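Local coordinates for protein adenylyltransferase VopS (Vibrio parahaemolyticus, PDB 3LET) that transfers AMP from ATP to a threonine of the host GTPases RhoA, Rac and Cdc42, blocking effector binding and actin assembly in infected cells, at residues Q28-D33 against A58-Q63; R136-L141 against I272-F277; L155-F160 against V169-A174. One frame throughout, in Å; residues are numbered along the deposited sequence.

All three contacts join helical elements of a chain in which no strand was found, but they differ in place and chemistry. Contacts 1 and 3 lie on opposite sides of the chain's centre, their centres about 62 Å apart, while contact 2 sits near the middle, about 11 Å from that centre. Contacts 1 and 2 are buried: leucine methyls meet each other, a ring edge and a buried carboxylate in the first, an isoleucine methyl a ring face and backbone in the second, beside a water bridge. Contact 3, partly buried, instead carries a two-bond salt bridge. Along the sequence it is nested within the loop closed by contact 2; helices 113-139 and 157-160 are successive.

Contact 1 (Q28-D33 against A58-Q63); sequences QMLFKD and AAELSQ
The end of helix 23-30 packs here against the first turn of helix 58-75 in the all-helical region of the VopS N-terminal family, and Leu30, Phe31, Glu60 and Leu61 do the touching. The closest backbone approach, 9.1 Å between the CA atoms of Leu30 and Leu61, shows that side chains alone bridge the two segments. Leu30 projects toward helix 58-75 with CG anti to the backbone N (chi1 -178°), and both its methyls lie against the Glu60 carboxylate. CD2 of Leu30 also meets Leu61, 3.8 Å from CD2 of Leu61, the two side chains crossing at about a right angle. The same methyl is 3.7 Å from OE2 of Glu60, while CD1 of Leu30 is 3.9 Å from that oxygen. Glu60 reaches back from the opposite direction on an extended chain. Its charge is answered elsewhere: OE2 accepts a hydrogen bond from NE2 of His26 and forms a salt bridge with NE of Arg17, which would probably favour the ionised form of this buried acid. Phe31 offers its edge, not its face. CD2 of Leu61 lies in the ring plane, 3.8 Å from CE1 of Phe31, and this one methyl touches both Leu30 and the ring edge of Phe31. Leu49, which lies in a loop and probably belongs to the ATP site, touches both Phe31 and Leu61. This is helix-helix packing of the all-helical N-terminal region: a leucine pair and a ring edge, with Leu64 touching Leu30 and Phe31, beside a buried, partnered carboxylate.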
loop_
_atom_site.group_PDB
_atom_site.type_symbol
_atom_site.label_atom_id
_atom_site.label_comp_id
_atom_site.label_asym_id
_atom_site.label_seq_id
_atom_site.Cartn_x
_atom_site.Cartn_y
_atom_site.Cartn_z
ATOM N N GLN A 28 4.790 1.903 -33.272
ATOM C CA GLN A 28 5.522 2.190 -34.505
ATOM C C GLN A 28 5.647 0.927 -35.331
ATOM O O GLN A 28 5.484 0.956 -36.554
ATOM C CB GLN A 28 6.927 2.715 -34.199
ATOM C CG GLN A 28 7.003 4.171 -33.753
ATOM C CD GLN A 28 8.423 4.544 -33.394
ATOM O OE1 GLN A 28 9.277 3.673 -33.252
ATOM N NE2 GLN A 28 8.686 5.824 -33.253
ATOM N N MET A 29 5.944 -0.183 -34.662
ATOM C CA MET A 29 6.147 -1.451 -35.353
ATOM C C MET A 29 4.828 -2.046 -35.850
ATOM O O MET A 29 4.739 -2.491 -36.989
ATOM C CB MET A 29 6.858 -2.451 -34.435
ATOM C CG MET A 29 8.297 -2.068 -34.113
ATOM S SD MET A 29 9.154 -3.255 -33.060
ATOM C CE MET A 29 9.236 -4.688 -34.131
ATOM N N LEU A 30 3.801 -2.043 -35.005
ATOM C CA LEU A 30 2.525 -2.685 -35.344
ATOM C C LEU A 30 1.765 -1.880 -36.384
ATOM O O LEU A 30 1.131 -2.443 -37.273
ATOM C CB LEU A 30 1.650 -2.857 -34.096
ATOM C CG LEU A 30 0.297 -3.560 -34.305
ATOM C CD1 LEU A 30 0.465 -4.963 -34.938
ATOM C CD2 LEU A 30 -0.461 -3.653 -32.995
ATOM N N PHE A 31 1.839 -0.564 -36.274
ATOM C CA PHE A 31 1.079 0.319 -37.136
ATOM C C PHE A 31 1.913 0.765 -38.341
ATOM O O PHE A 31 1.430 1.488 -39.214
ATOM C CB PHE A 31 0.595 1.525 -36.339
ATOM C CG PHE A 31 -0.356 1.175 -35.219
ATOM C CD1 PHE A 31 -1.041 -0.041 -35.217
ATOM C CD2 PHE A 31 -0.612 2.078 -34.209
ATOM C CE1 PHE A 31 -1.943 -0.363 -34.193
ATOM C CE2 PHE A 31 -1.505 1.768 -33.169
ATOM C CZ PHE A 31 -2.184 0.546 -33.169
ATOM N N LYS A 32 3.164 0.321 -38.384
ATOM C CA LYS A 32 4.064 0.691 -39.467
ATOM C C LYS A 32 4.086 2.200 -39.635
ATOM O O LYS A 32 3.868 2.716 -40.735
ATOM C CB LYS A 32 3.606 0.026 -40.762
ATOM C CG LYS A 32 3.429 -1.474 -40.637
ATOM C CD LYS A 32 2.621 -2.040 -41.791
ATOM C CE LYS A 32 2.829 -3.539 -41.923
ATOM N NZ LYS A 32 2.552 -4.265 -40.647
ATOM N N ASP A 33 4.331 2.908 -38.536
ATOM C CA ASP A 33 4.330 4.361 -38.558
ATOM C C ASP A 33 5.410 4.921 -37.657
ATOM O O ASP A 33 5.242 5.002 -36.437
ATOM C CB ASP A 33 2.972 4.906 -38.123
ATOM C CG ASP A 33 2.820 6.385 -38.423
ATOM O OD1 ASP A 33 3.782 6.977 -38.965
ATOM O OD2 ASP A 33 1.749 6.955 -38.115
ATOM N N ALA A 58 -6.929 -8.481 -32.117
ATOM C CA ALA A 58 -7.582 -7.978 -30.893
ATOM C C ALA A 58 -6.703 -8.138 -29.656
ATOM O O ALA A 58 -6.606 -7.211 -28.857
ATOM C CB ALA A 58 -8.914 -8.670 -30.662
ATOM N N ALA A 59 -6.072 -9.305 -29.509
ATOM C CA ALA A 59 -5.284 -9.609 -28.311
ATOM C C ALA A 59 -4.112 -8.650 -28.156
ATOM O O ALA A 59 -3.931 -8.025 -27.107
ATOM C CB ALA A 59 -4.787 -11.064 -28.345
ATOM N N GLU A 60 -3.310 -8.518 -29.200
ATOM C CA GLU A 60 -2.201 -7.587 -29.152
ATOM C C GLU A 60 -2.673 -6.143 -28.973
ATOM O O GLU A 60 -2.071 -5.361 -28.227
ATOM C CB GLU A 60 -1.342 -7.691 -30.409
ATOM C CG GLU A 60 -0.078 -6.880 -30.288
ATOM C CD GLU A 60 0.838 -7.007 -31.479
ATOM O OE1 GLU A 60 0.593 -7.873 -32.355
ATOM O OE2 GLU A 60 1.813 -6.230 -31.525
ATOM N N LEU A 61 -3.765 -5.781 -29.623
ATOM C CA LEU A 61 -4.242 -4.411 -29.502
ATOM C C LEU A 61 -4.661 -4.096 -28.071
ATOM O O LEU A 61 -4.491 -2.979 -27.608
ATOM C CB LEU A 61 -5.404 -4.169 -30.456
ATOM C CG LEU A 61 -4.952 -4.119 -31.923
ATOM C CD1 LEU A 61 -6.181 -4.142 -32.835
ATOM C CD2 LEU A 61 -4.097 -2.879 -32.259
ATOM N N SER A 62 -5.221 -5.082 -27.384
ATOM C CA SER A 62 -5.559 -4.891 -25.982
ATOM C C SER A 62 -4.291 -4.625 -25.150
ATOM O O SER A 62 -4.282 -3.754 -24.288
ATOM C CB SER A 62 -6.293 -6.118 -25.438
ATOM O OG SER A 62 -6.630 -5.923 -24.076
ATOM N N GLN A 63 -3.231 -5.388 -25.398
ATOM C CA GLN A 63 -1.956 -5.190 -24.690
ATOM C C GLN A 63 -1.400 -3.795 -24.954
ATOM O O GLN A 63 -0.980 -3.088 -24.030
ATOM C CB GLN A 63 -0.916 -6.217 -25.142
ATOM C CG GLN A 63 -1.247 -7.664 -24.747
ATOM C CD GLN A 63 -0.326 -8.680 -25.424
ATOM O OE1 GLN A 63 0.030 -8.527 -26.590
ATOM N NE2 GLN A 63 0.067 -9.712 -24.687
#

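Contact 2 (R136-L141 against I272-F277)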
loop_
_atom_site.group_PDB
_atom_site.type_symbol
_atom_site.label_atom_id
_atom_site.label_comp_id
_atom_site.label_asym_id
_atom_site.label_seq_id
_atom_site.Cartn_x
_atom_site.Cartn_y
_atom_site.Cartn_z
ATOM N N ARG A 136 -1.242 13.291 6.546
ATOM C CA ARG A 136 -1.280 14.462 7.467
ATOM C C ARG A 136 -1.393 13.960 8.916
ATOM O O ARG A 136 -0.707 14.453 9.835
ATOM C CB ARG A 136 -2.456 15.393 7.153
ATOM C CG ARG A 136 -2.342 16.104 5.807
ATOM C CD ARG A 136 -3.650 16.810 5.349
ATOM N NE ARG A 136 -3.570 16.990 3.898
ATOM C CZ ARG A 136 -4.526 16.701 3.029
ATOM N NH1 ARG A 136 -5.714 16.283 3.434
ATOM N NH2 ARG A 136 -4.301 16.887 1.733
ATOM N N HIS A 137 -2.261 12.982 9.140
ATOM C CA HIS A 137 -2.463 12.497 10.497
ATOM C C HIS A 137 -1.224 11.751 11.016
ATOM O O HIS A 137 -0.741 11.993 12.126
ATOM C CB HIS A 137 -3.647 11.550 10.593
ATOM C CG HIS A 137 -3.798 10.966 11.963
ATOM N ND1 HIS A 137 -4.345 11.678 13.012
ATOM C CD2 HIS A 137 -3.388 9.786 12.486
ATOM C CE1 HIS A 137 -4.313 10.943 14.107
ATOM N NE2 HIS A 137 -3.729 9.791 13.819
ATOM N N ILE A 138 -0.737 10.819 10.208
ATOM C CA ILE A 138 0.331 9.921 10.633
ATOM C C ILE A 138 1.666 10.638 10.797
ATOM O O ILE A 138 2.304 10.494 11.826
ATOM C CB ILE A 138 0.434 8.709 9.683
ATOM C CG1 ILE A 138 -0.846 7.887 9.833
ATOM C CG2 ILE A 138 1.657 7.874 10.028
ATOM C CD1 ILE A 138 -1.088 6.868 8.752
ATOM N N GLU A 139 2.075 11.434 9.814
ATOM C CA GLU A 139 3.317 12.195 9.928
ATOM C C GLU A 139 3.177 13.325 10.970
ATOM O O GLU A 139 4.164 13.747 11.562
ATOM C CB GLU A 139 3.755 12.725 8.560
ATOM C CG GLU A 139 4.108 11.577 7.601
ATOM C CD GLU A 139 4.778 12.025 6.300
ATOM O OE1 GLU A 139 4.939 13.245 6.078
ATOM O OE2 GLU A 139 5.151 11.141 5.496
ATOM N N GLY A 140 1.947 13.759 11.225
ATOM C CA GLY A 140 1.663 14.695 12.308
ATOM C C GLY A 140 2.075 14.193 13.694
ATOM O O GLY A 140 2.269 15.011 14.600
ATOM N N LEU A 141 2.191 12.870 13.886
ATOM C CA LEU A 141 2.535 12.314 15.193
ATOM C C LEU A 141 3.984 12.665 15.548
ATOM O O LEU A 141 4.342 12.794 16.711
ATOM C CB LEU A 141 2.350 10.785 15.214
ATOM C CG LEU A 141 0.952 10.241 14.934
ATOM C CD1 LEU A 141 0.986 8.713 14.775
ATOM C CD2 LEU A 141 0.003 10.651 16.056
ATOM N N ILE A 272 -1.619 0.623 10.454
ATOM C CA ILE A 272 -3.063 0.574 10.521
ATOM C C ILE A 272 -3.624 1.797 9.816
ATOM O O ILE A 272 -4.617 1.707 9.086
ATOM C CB ILE A 272 -3.577 0.496 11.979
ATOM C CG1 ILE A 272 -3.162 -0.847 12.606
ATOM C CG2 ILE A 272 -5.099 0.611 12.021
ATOM C CD1 ILE A 272 -3.260 -0.840 14.159
ATOM N N GLY A 273 -2.946 2.919 9.992
ATOM C CA GLY A 273 -3.413 4.202 9.473
ATOM C C GLY A 273 -3.357 4.299 7.952
ATOM O O GLY A 273 -4.161 4.991 7.334
ATOM N N TYR A 274 -2.372 3.655 7.353
ATOM C CA TYR A 274 -2.248 3.666 5.889
ATOM C C TYR A 274 -2.899 2.418 5.289
ATOM O O TYR A 274 -3.018 2.321 4.069
ATOM C CB TYR A 274 -0.775 3.684 5.495
ATOM C CG TYR A 274 -0.078 5.020 5.628
ATOM C CD1 TYR A 274 -0.662 6.188 5.088
ATOM C CD2 TYR A 274 1.183 5.112 6.217
ATOM C CE1 TYR A 274 -0.021 7.394 5.156
ATOM C CE2 TYR A 274 1.832 6.322 6.304
ATOM C CZ TYR A 274 1.215 7.462 5.767
ATOM O OH TYR A 274 1.824 8.672 5.835
ATOM N N HIS A 275 -3.313 1.467 6.136
ATOM C CA HIS A 275 -3.864 0.184 5.661
ATOM C C HIS A 275 -2.817 -0.494 4.785
ATOM O O HIS A 275 -3.035 -0.716 3.591
ATOM C CB HIS A 275 -5.158 0.386 4.864
ATOM C CG HIS A 275 -6.278 0.908 5.704
ATOM N ND1 HIS A 275 -7.153 0.075 6.369
ATOM C CD2 HIS A 275 -6.627 2.172 6.043
ATOM C CE1 HIS A 275 -8.014 0.806 7.054
ATOM N NE2 HIS A 275 -7.718 2.080 6.872
ATOM N N GLY A 276 -1.667 -0.797 5.367
ATOM C CA GLY A 276 -0.523 -1.267 4.589
ATOM C C GLY A 276 -0.633 -2.694 4.072
ATOM O O GLY A 276 0.196 -3.109 3.231
ATOM N N PHE A 277 -1.603 -3.455 4.593
ATOM C CA PHE A 277 -1.836 -4.839 4.154
ATOM C C PHE A 277 -3.296 -5.021 3.770
ATOM O O PHE A 277 -4.146 -4.253 4.194
ATOM C CB PHE A 277 -1.431 -5.844 5.273
ATOM C CG PHE A 277 0.016 -5.744 5.654
ATOM C CD1 PHE A 277 0.992 -6.393 4.898
ATOM C CD2 PHE A 277 0.408 -4.933 6.690
ATOM C CE1 PHE A 277 2.344 -6.263 5.212
ATOM C CE2 PHE A 277 1.767 -4.787 7.020
ATOM C CZ PHE A 277 2.732 -5.474 6.277
HETATM O O HOH W 1 4.474 8.668 6.012
#
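Ile138 meets Tyr274 and the backbone before it, and is the first residue from Arg136 onward to touch the other segment. Its CG1 branch lies anti to the carbonyl carbon (chi1 -66°) and, running on extended at chi2 (165°), carries CD1 over the phenol ring. The methyl stands 3.5 Å from the ring centroid and only 2° off the normal, a CH-pi contact centred on the face. CD1 of Ile138 also lies 3.5 Å from C of Gly273: with no side chain on Gly273, the methyl can rest on the backbone itself. The other branch, CG2 of Ile138, stays near the ring rim, 4.0 Å from CE2 of Tyr274. Next comes Glu139, whose carboxylate plane is perpendicular to the ring. A water couples them, donating to OE2 of Glu139 at 2.6 Å and lying 2.7 Å from OH of Tyr274. That same OE2 accepts from NE2 of Gln135, a turn earlier. Beyond Tyr274, helix 260-274 closes in a Schellman motif, with His275 at positive phi, that leads into the Fic-motif loop, where N of Phe277 bonds to OD1 of Asn281, probably an ATP-site residue. The contact thus sets the C-terminal part of helix 113-139 against the last turn of helix 260-274, just before that loop, with helix 238-255 alongside, where His248 touches Ile138, Phe252 touches Glu139 and Met244 touches Tyr274.

Contact 3 (L155-F160 against V169-A174)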
loop_
_atom_site.group_PDB
_atom_site.type_symbol
_atom_site.label_atom_id
_atom_site.label_comp_id
_atom_site.label_asym_id
_atom_site.label_seq_id
_atom_site.Cartn_x
_atom_site.Cartn_y
_atom_site.Cartn_z
ATOM N N LEU A 155 -3.352 0.196 29.505
ATOM C CA LEU A 155 -4.401 -0.780 29.747
ATOM C C LEU A 155 -4.175 -1.443 31.093
ATOM O O LEU A 155 -3.052 -1.830 31.395
ATOM C CB LEU A 155 -4.315 -1.889 28.715
ATOM C CG LEU A 155 -5.212 -2.004 27.506
ATOM C CD1 LEU A 155 -5.124 -3.439 27.032
ATOM C CD2 LEU A 155 -6.645 -1.610 27.795
ATOM N N PRO A 156 -5.244 -1.628 31.879
ATOM C CA PRO A 156 -5.110 -2.402 33.118
ATOM C C PRO A 156 -4.611 -3.811 32.799
ATOM O O PRO A 156 -5.112 -4.379 31.817
ATOM C CB PRO A 156 -6.546 -2.464 33.657
ATOM C CG PRO A 156 -7.294 -1.380 32.933
ATOM C CD PRO A 156 -6.642 -1.262 31.600
ATOM N N GLU A 157 -3.667 -4.342 33.581
ATOM C CA GLU A 157 -3.128 -5.683 33.357
ATOM C C GLU A 157 -4.239 -6.694 33.189
ATOM O O GLU A 157 -4.128 -7.585 32.368
ATOM C CB GLU A 157 -2.288 -6.184 34.543
ATOM C CG GLU A 157 -0.808 -5.837 34.581
ATOM C CD GLU A 157 -0.104 -5.852 33.237
ATOM O OE1 GLU A 157 0.361 -6.914 32.770
ATOM O OE2 GLU A 157 0.013 -4.773 32.660
ATOM N N ASP A 158 -5.303 -6.569 33.982
ATOM C CA ASP A 158 -6.309 -7.634 34.072
ATOM C C ASP A 158 -7.155 -7.754 32.816
ATOM O O ASP A 158 -7.817 -8.774 32.598
ATOM C CB ASP A 158 -7.222 -7.406 35.277
ATOM C CG ASP A 158 -6.642 -7.957 36.560
ATOM O OD1 ASP A 158 -5.559 -8.580 36.504
ATOM O OD2 ASP A 158 -7.271 -7.772 37.624
ATOM N N ALA A 159 -7.158 -6.700 32.011
ATOM C CA ALA A 159 -7.875 -6.712 30.742
ATOM C C ALA A 159 -7.286 -7.743 29.761
ATOM O O ALA A 159 -8.010 -8.323 28.950
ATOM C CB ALA A 159 -7.852 -5.326 30.129
ATOM N N PHE A 160 -5.974 -7.973 29.831
ATOM C CA PHE A 160 -5.306 -8.864 28.869
ATOM C C PHE A 160 -4.381 -9.898 29.514
ATOM O O PHE A 160 -4.002 -10.879 28.885
ATOM C CB PHE A 160 -4.502 -8.027 27.859
ATOM C CG PHE A 160 -3.317 -7.326 28.468
ATOM C CD1 PHE A 160 -2.043 -7.915 28.435
ATOM C CD2 PHE A 160 -3.462 -6.100 29.078
ATOM C CE1 PHE A 160 -0.935 -7.264 28.999
ATOM C CE2 PHE A 160 -2.363 -5.439 29.657
ATOM C CZ PHE A 160 -1.102 -6.026 29.618
ATOM N N VAL A 169 8.060 -9.978 27.507
ATOM C CA VAL A 169 7.730 -10.697 26.274
ATOM C C VAL A 169 6.411 -11.435 26.442
ATOM O O VAL A 169 5.572 -11.436 25.538
ATOM C CB VAL A 169 8.841 -11.711 25.883
ATOM C CG1 VAL A 169 8.416 -12.531 24.687
ATOM C CG2 VAL A 169 10.129 -10.973 25.579
ATOM N N GLU A 170 6.185 -12.040 27.605
ATOM C CA GLU A 170 4.906 -12.722 27.804
ATOM C C GLU A 170 3.734 -11.752 27.958
ATOM O O GLU A 170 2.612 -12.029 27.466
ATOM C CB GLU A 170 5.001 -13.711 28.990
ATOM C CG GLU A 170 5.907 -14.893 28.674
ATOM C CD GLU A 170 6.084 -15.807 29.882
ATOM O OE1 GLU A 170 5.158 -16.576 30.191
ATOM O OE2 GLU A 170 7.145 -15.738 30.527
ATOM N N ARG A 171 3.982 -10.598 28.584
ATOM C CA ARG A 171 2.953 -9.572 28.701
ATOM C C ARG A 171 2.560 -9.043 27.313
ATOM O O ARG A 171 1.380 -8.850 27.015
ATOM C CB ARG A 171 3.446 -8.388 29.560
ATOM C CG ARG A 171 3.627 -8.776 31.050
ATOM C CD ARG A 171 4.121 -7.602 31.895
ATOM N NE ARG A 171 3.199 -6.476 31.802
ATOM C CZ ARG A 171 3.492 -5.297 31.261
ATOM N NH1 ARG A 171 4.710 -5.036 30.782
ATOM N NH2 ARG A 171 2.557 -4.352 31.247
ATOM N N ALA A 172 3.556 -8.803 26.472
ATOM C CA ALA A 172 3.282 -8.282 25.124
ATOM C C ALA A 172 2.514 -9.328 24.329
ATOM O O ALA A 172 1.546 -8.999 23.658
ATOM C CB ALA A 172 4.571 -7.925 24.430
ATOM N N ALA A 173 2.934 -10.589 24.407
ATOM C CA ALA A 173 2.196 -11.672 23.735
ATOM C C ALA A 173 0.739 -11.719 24.178
ATOM O O ALA A 173 -0.159 -11.772 23.349
ATOM C CB ALA A 173 2.863 -13.032 23.958
ATOM N N ALA A 174 0.488 -11.659 25.482
ATOM C CA ALA A 174 -0.882 -11.651 25.994
ATOM C C ALA A 174 -1.722 -10.508 25.458
ATOM O O ALA A 174 -2.923 -10.671 25.200
ATOM C CB ALA A 174 -0.873 -11.581 27.548
HETATM O O HOH W 2 -4.292 -12.693 26.355
#
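Arg171 and Glu157 form a two-bond salt bridge, and the path of the arginine from CB outward explains its geometry. CB of Arg171 starts on helix 168-179, with CG anti to the carbonyl carbon. CG and CD then run past the glutamate, CD lying 3.9 Å from OE1 of Glu157. The chain bends at chi3 (58°), which turns the guanidinium side-on to the acid. NE donates to OE1 of Glu157 over 3.0 Å, CZ lies 3.8 Å from both OE1 and OE2 of Glu157, and NH2 donates to OE2 of Glu157 over 2.9 Å, both bonds nearly straight. The acceptors lie close to the guanidinium plane, but the carboxylate is tilted 43° from it: OE1 is met from above its own plane, whereas OE2 is approached on its syn side, also out of plane. Glu157 reaches this position through a bend at chi2 (-38°). The remaining nitrogen of the arginine, NH1, hydrogen-bonds to O of Phe299 and OD1 of Asn168, and OE1 of Glu157 also accepts from ND2 of Asn161, so each charged group has more than one partner.

Three residues on from Glu157, Phe160 packs against the same helix. CE1 of Phe160 is 3.4 Å from O of Arg171, and CB of Ala174 approaches the ring edge in its plane, 3.9 Å from CD1 of Phe160. A water donates to the carbonyl oxygens of both Phe160 and Ala174, tying the two backbones together. Trp175 stacks edge-to-face with Phe160, and Pro301 touches Phe160 and Arg171. A short, weakly bonded helix is thus packed back on the next helix across a seven-residue connection (161-167), through a phenylalanine set against Ala174 and a backbone carbonyl and a bidentate Arg-Glu salt bridge.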